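Local coordinates for protein 6-phosphogluconate dehydrogenase NAD-binding (Dyadobacter fermentans, PDB 4GBJ) that probably binds NAD or NADP and acts as an oxidoreductase of the 6-phosphogluconate and 3-hydroxyisobutyrate dehydrogenase type, at residues A9-G14 with E77-E82; R148-V153 with K158-F163; N246-T251 with A257-A262. All coordinates share one frame; numbering follows the deposited sequence.

Overall arrangement
The three contacts follow one another along the chain, each closing before the next opens. Interactions 1 and 2 lie in the N-terminal Rossmann-type domain and reach the same mixed sheet: strand 8-11 is an inner strand, whereas strand 159-162 is the last at one margin. Their centres are about 21 Å apart, and their nearest atoms about 7 Å. Interaction 3 belongs to the helical C-terminal part, where helix 238-254 leads through a short loop into helix 260-274; its centre is about 28 Å from the centre of each of the others. Interactions 2 and 3 both touch the second subunit. The set thus samples the probable nucleotide-binding domain, its sheet margin and the helical part, which also contacts the second subunit.

Interaction 1 (A9-G14 with E77-E82); sequences AFLGLG and ELFSME
Leu11, the last residue of strand 8-11, reaches across to Leu78 and Phe79 at the end of helix 72-78, inside the Rossmann-type domain. The strand leads directly into Gly12 and Gly14 of a GxGxxG-like sequence, consistent with the glycine-rich turn that receives the dinucleotide in this family. Three apolar side chains carry the contact. The side chain of Leu11 has CG beside the backbone N and anti to the carbonyl carbon (chi1 -51°), and CD1 anti to CA (chi2 180°), which together extend this methyl toward Leu78 and Phe79. That single methyl serves both partners: it lies 3.8 Å from CD2 of Leu78 and meets the Phe79 ring obliquely. Leu11 and Leu78 run slantwise to each other, with CB of Leu11 4.0 Å from CD2 of Leu78, so the Leu78 methyl lies against both the root and the tip of its partner. Leucine suits both positions because the two side chains together are long enough to span the 9.1 Å between CA of Leu11 and CA of Leu78, while their branching lets each also pack on other neighbours. Leu11 packs on Val65 and Trp34 of its flanking strands; Leu78 on Trp34 and Phe79 on Ser67 tie the helix end to the sheet.

Phe79 is the first residue beyond the helix to leave helical backbone angles and forms the centre of an inverse gamma turn. Its CB does not point straight at the strand, yet the long aromatic side chain brings the far end of the ring to Leu11, while the ring also stacks with His93. A large flat residue is apt here: at this sharp bend after the helix, its long side chain can reach back to the sheet. The ring's contribution rests on its para carbon, with CZ of Phe79 3.9 Å from CD1 of Leu11.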
loop_
_atom_site.group_PDB
_atom_site.type_symbol
_atom_site.label_atom_id
_atom_site.label_comp_id
_atom_site.label_asym_id
_atom_site.label_seq_id
_atom_site.Cartn_x
_atom_site.Cartn_y
_atom_site.Cartn_z
ATOM N N ALA B 9 -18.978 -26.264 18.949
ATOM C CA ALA B 9 -20.142 -25.491 18.462
ATOM C C ALA B 9 -19.658 -24.452 17.441
ATOM O O ALA B 9 -18.589 -23.882 17.605
ATOM C CB ALA B 9 -20.883 -24.816 19.602
ATOM N N PHE B 10 -20.419 -24.236 16.389
ATOM C CA PHE B 10 -20.067 -23.314 15.323
ATOM C C PHE B 10 -21.274 -22.477 14.989
ATOM O O PHE B 10 -22.223 -22.963 14.383
ATOM C CB PHE B 10 -19.568 -24.083 14.087
ATOM C CG PHE B 10 -18.636 -23.267 13.239
ATOM C CD1 PHE B 10 -17.266 -23.459 13.305
ATOM C CD2 PHE B 10 -19.128 -22.298 12.378
ATOM C CE1 PHE B 10 -16.402 -22.706 12.511
ATOM C CE2 PHE B 10 -18.260 -21.537 11.588
ATOM C CZ PHE B 10 -16.904 -21.751 11.650
ATOM N N LEU B 11 -21.231 -21.216 15.362
ATOM C CA LEU B 11 -22.341 -20.286 15.202
ATOM C C LEU B 11 -22.063 -19.235 14.117
ATOM O O LEU B 11 -21.130 -18.462 14.248
ATOM C CB LEU B 11 -22.591 -19.609 16.546
ATOM C CG LEU B 11 -22.753 -20.542 17.759
ATOM C CD1 LEU B 11 -22.989 -19.741 19.018
ATOM C CD2 LEU B 11 -23.916 -21.482 17.576
ATOM N N GLY B 12 -22.886 -19.207 13.070
ATOM C CA GLY B 12 -22.744 -18.256 11.975
ATOM C C GLY B 12 -22.058 -18.919 10.801
ATOM O O GLY B 12 -20.862 -19.203 10.873
ATOM N N LEU B 13 -22.812 -19.153 9.713
ATOM C CA LEU B 13 -22.383 -19.902 8.550
ATOM C C LEU B 13 -22.520 -19.083 7.273
ATOM O O LEU B 13 -23.017 -19.584 6.257
ATOM C CB LEU B 13 -23.215 -21.190 8.434
ATOM C CG LEU B 13 -23.344 -22.043 9.700
ATOM C CD1 LEU B 13 -24.272 -23.219 9.455
ATOM C CD2 LEU B 13 -21.998 -22.564 10.147
ATOM N N GLY B 14 -21.998 -17.874 7.300
ATOM C CA GLY B 14 -22.015 -17.006 6.128
ATOM C C GLY B 14 -20.924 -17.393 5.144
ATOM O O GLY B 14 -20.486 -18.552 5.108
ATOM N N GLU B 77 -25.968 -9.814 20.655
ATOM C CA GLU B 77 -27.336 -10.384 20.702
ATOM C C GLU B 77 -27.266 -11.880 20.969
ATOM O O GLU B 77 -28.106 -12.442 21.659
ATOM C CB GLU B 77 -28.072 -10.113 19.367
ATOM C CG GLU B 77 -29.288 -10.988 19.039
ATOM C CD GLU B 77 -29.907 -10.706 17.680
ATOM O OE1 GLU B 77 -29.185 -10.213 16.781
ATOM O OE2 GLU B 77 -31.104 -11.025 17.498
ATOM N N LEU B 78 -26.295 -12.538 20.367
ATOM C CA LEU B 78 -26.162 -13.966 20.513
ATOM C C LEU B 78 -25.490 -14.343 21.824
ATOM O O LEU B 78 -25.944 -15.255 22.493
ATOM C CB LEU B 78 -25.348 -14.501 19.342
ATOM C CG LEU B 78 -25.310 -16.002 19.220
ATOM C CD1 LEU B 78 -26.725 -16.562 19.127
ATOM C CD2 LEU B 78 -24.480 -16.412 18.033
ATOM N N PHE B 79 -24.408 -13.668 22.186
ATOM C CA PHE B 79 -23.675 -13.994 23.387
ATOM C C PHE B 79 -24.258 -13.305 24.641
ATOM O O PHE B 79 -23.597 -12.523 25.345
ATOM C CB PHE B 79 -22.176 -13.712 23.188
ATOM C CG PHE B 79 -21.604 -14.838 22.359
ATOM C CD1 PHE B 79 -21.134 -15.987 22.962
ATOM C CD2 PHE B 79 -21.742 -14.845 20.977
ATOM C CE1 PHE B 79 -20.725 -17.080 22.197
ATOM C CE2 PHE B 79 -21.348 -15.963 20.214
ATOM C CZ PHE B 79 -20.880 -17.078 20.839
ATOM N N SER B 80 -25.494 -13.685 24.951
ATOM C CA SER B 80 -26.210 -13.202 26.121
ATOM C C SER B 80 -25.594 -13.825 27.351
ATOM O O SER B 80 -24.890 -14.824 27.234
ATOM C CB SER B 80 -27.676 -13.604 26.019
ATOM O OG SER B 80 -27.771 -15.025 26.016
HETATM N N MSE B 81 -25.906 -13.301 28.534
HETATM C CA MSE B 81 -25.414 -13.876 29.793
HETATM C C MSE B 81 -25.780 -15.366 29.970
HETATM O O MSE B 81 -24.973 -16.118 30.507
HETATM C CB MSE B 81 -25.995 -13.098 30.990
HETATM C CG MSE B 81 -25.319 -11.761 31.232
HETATM SE SE MSE B 81 -25.908 -11.130 33.052
HETATM C CE MSE B 81 -27.744 -11.212 32.923
ATOM N N GLU B 82 -26.995 -15.771 29.551
ATOM C CA GLU B 82 -27.486 -17.136 29.716
ATOM C C GLU B 82 -26.772 -18.105 28.766
ATOM O O GLU B 82 -26.500 -19.228 29.167
ATOM C CB GLU B 82 -29.018 -17.229 29.563
ATOM C CG GLU B 82 -29.537 -17.066 28.145
ATOM C CD GLU B 82 -30.941 -16.487 28.066
ATOM O OE1 GLU B 82 -31.092 -15.356 27.545
ATOM O OE2 GLU B 82 -31.881 -17.144 28.571
#

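Interaction 2 (R148-V153 with K158-F163); sequences RIKPIV and KGVFDF
Val160 of strand 159-162 turns its side chain toward helix 143-153, where Lys150 and Val153 meet its two branches. From CB, CG1 departs anti to the backbone N (chi1 -176°), while CG2 departs anti to the carbonyl carbon, beside the N. The fork therefore gives one methyl to each partner. CG1 of Val160 lies 4.2 Å from CE of Lys150, and CD of Lys150 is equally near, so this methyl rests on the aliphatic part of the lysine. Extended from CB onward, Lys150 slants past the valine; an exposed lysine suits this solvent-facing side because its methylenes can pack while its end remains polar.

Strand 136-139, helix 143-153 and strand 159-162 form a beta-alpha-beta unit. The helix lies over one face of the Rossmann-type sheet, from strands 64-67 and 92-95 out to 136-139, and Val160 adds the contact with the last strand, 159-162. The chain between helix and strand carries Glu154 and Val157 of the sodium site; the Val160 side chain packs on Glu154, about 7 Å from the ion.

CG2 of Val160 lies 4.2 Å from CG2 of Val153, and the two valine side chains stand at about a right angle. Val153 is buried and also packs on Ile137 and Phe66, its compact branched shape suiting the place where the helix faces the sheet. Phe161 points away from the helix and packs on Met208 of the second subunit. NZ of Lys150 stays 6.4 Å from OD1 of Asp162, whose OD2 forms a salt bridge with Lys146.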
loop_
_atom_site.group_PDB
_atom_site.type_symbol
_atom_site.label_atom_id
_atom_site.label_comp_id
_atom_site.label_asym_id
_atom_site.label_seq_id
_atom_site.Cartn_x
_atom_site.Cartn_y
_atom_site.Cartn_z
ATOM N N ARG B 148 -5.354 -24.114 23.538
ATOM C CA ARG B 148 -6.345 -25.161 23.254
ATOM C C ARG B 148 -6.914 -25.083 21.814
ATOM O O ARG B 148 -7.216 -26.102 21.228
ATOM C CB ARG B 148 -7.520 -25.019 24.245
ATOM C CG ARG B 148 -8.570 -26.099 24.102
ATOM C CD ARG B 148 -9.654 -25.908 25.140
ATOM N NE ARG B 148 -10.701 -26.915 25.012
ATOM C CZ ARG B 148 -11.828 -26.918 25.712
ATOM N NH1 ARG B 148 -12.069 -25.957 26.594
ATOM N NH2 ARG B 148 -12.721 -27.892 25.545
ATOM N N ILE B 149 -7.111 -23.890 21.273
ATOM C CA ILE B 149 -7.772 -23.750 19.963
ATOM C C ILE B 149 -6.784 -23.524 18.833
ATOM O O ILE B 149 -7.171 -23.696 17.675
ATOM C CB ILE B 149 -8.888 -22.649 19.994
ATOM C CG1 ILE B 149 -8.347 -21.217 20.271
ATOM C CG2 ILE B 149 -9.931 -23.035 21.077
ATOM C CD1 ILE B 149 -7.930 -20.390 19.004
ATOM N N LYS B 150 -5.513 -23.201 19.129
ATOM C CA LYS B 150 -4.528 -22.983 18.063
ATOM C C LYS B 150 -4.431 -24.174 17.124
ATOM O O LYS B 150 -4.411 -23.968 15.917
ATOM C CB LYS B 150 -3.130 -22.643 18.609
ATOM C CG LYS B 150 -2.111 -22.443 17.501
ATOM C CD LYS B 150 -0.896 -21.697 17.965
ATOM C CE LYS B 150 0.182 -21.653 16.892
ATOM N NZ LYS B 150 1.441 -21.074 17.418
ATOM N N PRO B 151 -4.402 -25.422 17.622
ATOM C CA PRO B 151 -4.328 -26.576 16.695
ATOM C C PRO B 151 -5.572 -26.709 15.816
ATOM O O PRO B 151 -5.474 -27.240 14.724
ATOM C CB PRO B 151 -4.165 -27.781 17.618
ATOM C CG PRO B 151 -3.949 -27.253 18.979
ATOM C CD PRO B 151 -4.446 -25.872 19.030
ATOM N N ILE B 152 -6.738 -26.201 16.273
ATOM C CA ILE B 152 -7.947 -26.260 15.463
ATOM C C ILE B 152 -7.850 -25.233 14.304
ATOM O O ILE B 152 -8.099 -25.589 13.167
ATOM C CB ILE B 152 -9.228 -26.040 16.295
ATOM C CG1 ILE B 152 -9.313 -27.042 17.502
ATOM C CG2 ILE B 152 -10.473 -26.220 15.387
ATOM C CD1 ILE B 152 -10.294 -26.642 18.555
ATOM N N VAL B 153 -7.523 -23.981 14.600
ATOM C CA VAL B 153 -7.519 -22.921 13.575
ATOM C C VAL B 153 -6.388 -23.090 12.551
ATOM O O VAL B 153 -6.560 -22.627 11.438
ATOM C CB VAL B 153 -7.546 -21.503 14.160
ATOM C CG1 VAL B 153 -8.658 -21.396 15.193
ATOM C CG2 VAL B 153 -6.210 -21.073 14.755
ATOM N N LYS B 158 -2.921 -20.287 7.091
ATOM C CA LYS B 158 -1.488 -20.487 6.988
ATOM C C LYS B 158 -0.889 -19.935 8.287
ATOM O O LYS B 158 -0.421 -20.696 9.115
ATOM C CB LYS B 158 -0.944 -19.780 5.725
ATOM C CG LYS B 158 0.562 -19.743 5.598
ATOM C CD LYS B 158 0.981 -19.075 4.275
ATOM C CE LYS B 158 2.412 -18.606 4.291
ATOM N NZ LYS B 158 3.371 -19.746 4.347
ATOM N N GLY B 159 -1.021 -18.636 8.508
ATOM C CA GLY B 159 -0.438 -17.995 9.681
ATOM C C GLY B 159 -1.365 -17.768 10.848
ATOM O O GLY B 159 -2.517 -17.365 10.681
ATOM N N VAL B 160 -0.804 -17.957 12.050
ATOM C CA VAL B 160 -1.436 -17.726 13.329
ATOM C C VAL B 160 -0.549 -16.749 14.071
ATOM O O VAL B 160 0.587 -17.088 14.371
ATOM C CB VAL B 160 -1.667 -19.030 14.131
ATOM C CG1 VAL B 160 -2.424 -18.736 15.427
ATOM C CG2 VAL B 160 -2.436 -20.046 13.301
ATOM N N PHE B 161 -1.045 -15.534 14.344
ATOM C CA PHE B 161 -0.267 -14.514 15.044
ATOM C C PHE B 161 -0.865 -14.305 16.427
ATOM O O PHE B 161 -2.076 -14.186 16.565
ATOM C CB PHE B 161 -0.218 -13.210 14.240
ATOM C CG PHE B 161 0.435 -13.404 12.897
ATOM C CD1 PHE B 161 1.788 -13.127 12.712
ATOM C CD2 PHE B 161 -0.288 -13.909 11.822
ATOM C CE1 PHE B 161 2.405 -13.371 11.486
ATOM C CE2 PHE B 161 0.318 -14.095 10.574
ATOM C CZ PHE B 161 1.658 -13.831 10.411
ATOM N N ASP B 162 -0.036 -14.297 17.446
ATOM C CA ASP B 162 -0.472 -14.136 18.817
ATOM C C ASP B 162 -0.228 -12.715 19.297
ATOM O O ASP B 162 0.895 -12.253 19.252
ATOM C CB ASP B 162 0.260 -15.137 19.700
ATOM C CG ASP B 162 -0.379 -15.333 21.068
ATOM O OD1 ASP B 162 -0.466 -16.501 21.534
ATOM O OD2 ASP B 162 -0.728 -14.334 21.703
ATOM N N PHE B 163 -1.272 -12.024 19.750
ATOM C CA PHE B 163 -1.159 -10.635 20.224
ATOM C C PHE B 163 -1.395 -10.506 21.771
ATOM O O PHE B 163 -1.718 -9.412 22.253
ATOM C CB PHE B 163 -2.107 -9.731 19.389
ATOM C CG PHE B 163 -1.458 -9.391 18.069
ATOM C CD1 PHE B 163 -0.610 -8.303 17.956
ATOM C CD2 PHE B 163 -1.573 -10.242 16.984
ATOM C CE1 PHE B 163 0.129 -8.091 16.794
ATOM C CE2 PHE B 163 -0.899 -9.973 15.793
ATOM C CZ PHE B 163 -0.009 -8.929 15.727
#

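Interaction 3 (N246-T251 with A257-A262); sequences NLTLQT and APMPFA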
loop_
_atom_site.group_PDB
_atom_site.type_symbol
_atom_site.label_atom_id
_atom_site.label_comp_id
_atom_site.label_asym_id
_atom_site.label_seq_id
_atom_site.Cartn_x
_atom_site.Cartn_y
_atom_site.Cartn_z
ATOM N N ASN B 246 -15.493 3.452 10.622
ATOM C CA ASN B 246 -16.023 4.055 11.845
ATOM C C ASN B 246 -15.594 3.296 13.084
ATOM O O ASN B 246 -15.328 3.955 14.101
ATOM C CB ASN B 246 -17.528 4.184 11.821
ATOM C CG ASN B 246 -18.011 5.353 10.969
ATOM O OD1 ASN B 246 -17.312 6.333 10.737
ATOM N ND2 ASN B 246 -19.217 5.286 10.454
ATOM N N LEU B 247 -15.445 1.932 13.013
ATOM C CA LEU B 247 -14.917 1.156 14.155
ATOM C C LEU B 247 -13.466 1.598 14.413
ATOM O O LEU B 247 -13.061 1.765 15.545
ATOM C CB LEU B 247 -14.951 -0.358 13.880
ATOM C CG LEU B 247 -16.311 -1.078 13.773
ATOM C CD1 LEU B 247 -16.107 -2.518 13.546
ATOM C CD2 LEU B 247 -17.153 -0.893 15.029
ATOM N N THR B 248 -12.683 1.777 13.341
ATOM C CA THR B 248 -11.296 2.224 13.438
ATOM C C THR B 248 -11.214 3.619 14.065
ATOM O O THR B 248 -10.379 3.861 14.952
ATOM C CB THR B 248 -10.677 2.175 12.057
ATOM O OG1 THR B 248 -10.722 0.817 11.624
ATOM C CG2 THR B 248 -9.255 2.758 12.020
ATOM N N LEU B 249 -12.015 4.545 13.571
ATOM C CA LEU B 249 -12.009 5.902 14.105
ATOM C C LEU B 249 -12.402 5.927 15.574
ATOM O O LEU B 249 -11.781 6.657 16.344
ATOM C CB LEU B 249 -12.910 6.814 13.299
ATOM C CG LEU B 249 -12.379 7.144 11.906
ATOM C CD1 LEU B 249 -13.521 7.626 10.972
ATOM C CD2 LEU B 249 -11.264 8.209 12.000
ATOM N N GLN B 250 -13.395 5.113 15.975
ATOM C CA GLN B 250 -13.772 5.053 17.396
ATOM C C GLN B 250 -12.645 4.500 18.221
ATOM O O GLN B 250 -12.387 4.983 19.321
ATOM C CB GLN B 250 -15.023 4.195 17.603
ATOM C CG GLN B 250 -15.592 4.247 19.034
ATOM C CD GLN B 250 -16.052 5.665 19.399
ATOM O OE1 GLN B 250 -16.865 6.252 18.671
ATOM N NE2 GLN B 250 -15.549 6.281 20.517
ATOM N N THR B 251 -12.044 3.400 17.742
ATOM C CA THR B 251 -10.953 2.729 18.434
ATOM C C THR B 251 -9.773 3.700 18.615
ATOM O O THR B 251 -9.206 3.784 19.706
ATOM C CB THR B 251 -10.558 1.462 17.652
ATOM O OG1 THR B 251 -11.671 0.585 17.696
ATOM C CG2 THR B 251 -9.340 0.775 18.211
ATOM N N ALA B 257 -5.778 9.018 19.512
ATOM C CA ALA B 257 -4.967 8.954 18.302
ATOM C C ALA B 257 -5.748 9.415 17.061
ATOM O O ALA B 257 -6.642 8.743 16.574
ATOM C CB ALA B 257 -4.418 7.527 18.094
ATOM N N PRO B 258 -5.408 10.577 16.494
ATOM C CA PRO B 258 -6.032 10.969 15.243
ATOM C C PRO B 258 -5.644 10.016 14.097
ATOM O O PRO B 258 -4.583 9.410 14.123
ATOM C CB PRO B 258 -5.478 12.382 15.034
ATOM C CG PRO B 258 -5.139 12.841 16.386
ATOM C CD PRO B 258 -4.540 11.646 17.004
HETATM N N MSE B 259 -6.493 9.900 13.078
HETATM C CA MSE B 259 -6.244 9.076 11.898
HETATM C C MSE B 259 -6.634 9.870 10.648
HETATM O O MSE B 259 -7.666 9.569 10.069
HETATM C CB MSE B 259 -7.075 7.752 11.938
HETATM C CG MSE B 259 -6.899 6.865 13.146
HETATM SE SE MSE B 259 -5.227 5.969 13.259
HETATM C CE MSE B 259 -5.825 4.500 12.205
ATOM N N PRO B 260 -5.830 10.877 10.224
ATOM C CA PRO B 260 -6.223 11.745 9.107
ATOM C C PRO B 260 -6.604 11.038 7.840
ATOM O O PRO B 260 -7.620 11.425 7.272
ATOM C CB PRO B 260 -4.973 12.642 8.917
ATOM C CG PRO B 260 -4.432 12.756 10.255
ATOM C CD PRO B 260 -4.597 11.390 10.857
ATOM N N PHE B 261 -5.892 9.950 7.442
ATOM C CA PHE B 261 -6.264 9.187 6.289
ATOM C C PHE B 261 -7.640 8.547 6.476
ATOM O O PHE B 261 -8.436 8.490 5.532
ATOM C CB PHE B 261 -5.208 8.084 5.974
ATOM C CG PHE B 261 -3.964 8.488 5.206
ATOM C CD1 PHE B 261 -3.762 9.805 4.811
ATOM C CD2 PHE B 261 -3.135 7.524 4.667
ATOM C CE1 PHE B 261 -2.649 10.150 4.024
ATOM C CE2 PHE B 261 -2.059 7.866 3.863
ATOM C CZ PHE B 261 -1.818 9.172 3.552
ATOM N N ALA B 262 -7.904 8.020 7.663
ATOM C CA ALA B 262 -9.215 7.377 7.898
ATOM C C ALA B 262 -10.403 8.382 7.763
ATOM O O ALA B 262 -11.482 7.996 7.316
ATOM C CB ALA B 262 -9.236 6.679 9.251
#
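At a helix-loop-helix connection in the C-terminal part of the chain, Thr248 and Leu249 of helix 238-254 pack against Met259 and Ala262 at the start of helix 260-274. Leu249 CD2 comes within 3.7 Å of Ala262 CB, and the same methyl approaches Met259 CB at 4.2 Å. Although CB of Leu249 does not aim directly at the second helix, the length of its side chain carries CD2 there. Alanine suits the opposing position because its lone methyl lets this branched end come close.

Both helices belong to the helical C-terminal region of the 6-phosphogluconate/3-hydroxyisobutyrate dehydrogenase type, and Thr248 and Ala262 also pack on Leu175 and Phe179 of the long helix 169-197. Met259, at the N-cap position of helix 260-274, was modelled as selenomethionine. Bent at both chi2 and chi3, its flexible chain delivers CE to Thr248 CG2, 3.9 Å away, and the two side chains cross at about a right angle. The OG1 of Thr248 makes a weak hydrogen bond to the Asp244 carbonyl one turn earlier. This pair lies at the subunit interface: Thr248 touches Met194 of the second subunit, and Met259 its Glu190. The side chain of Thr248 is about 8 Å from that of Lys174, the predicted active-site residue.

Thr251 OG1 donates to Leu247 O at 2.8 Å; Thr251 N binds the same oxygen from the opposite face of the carbonyl plane.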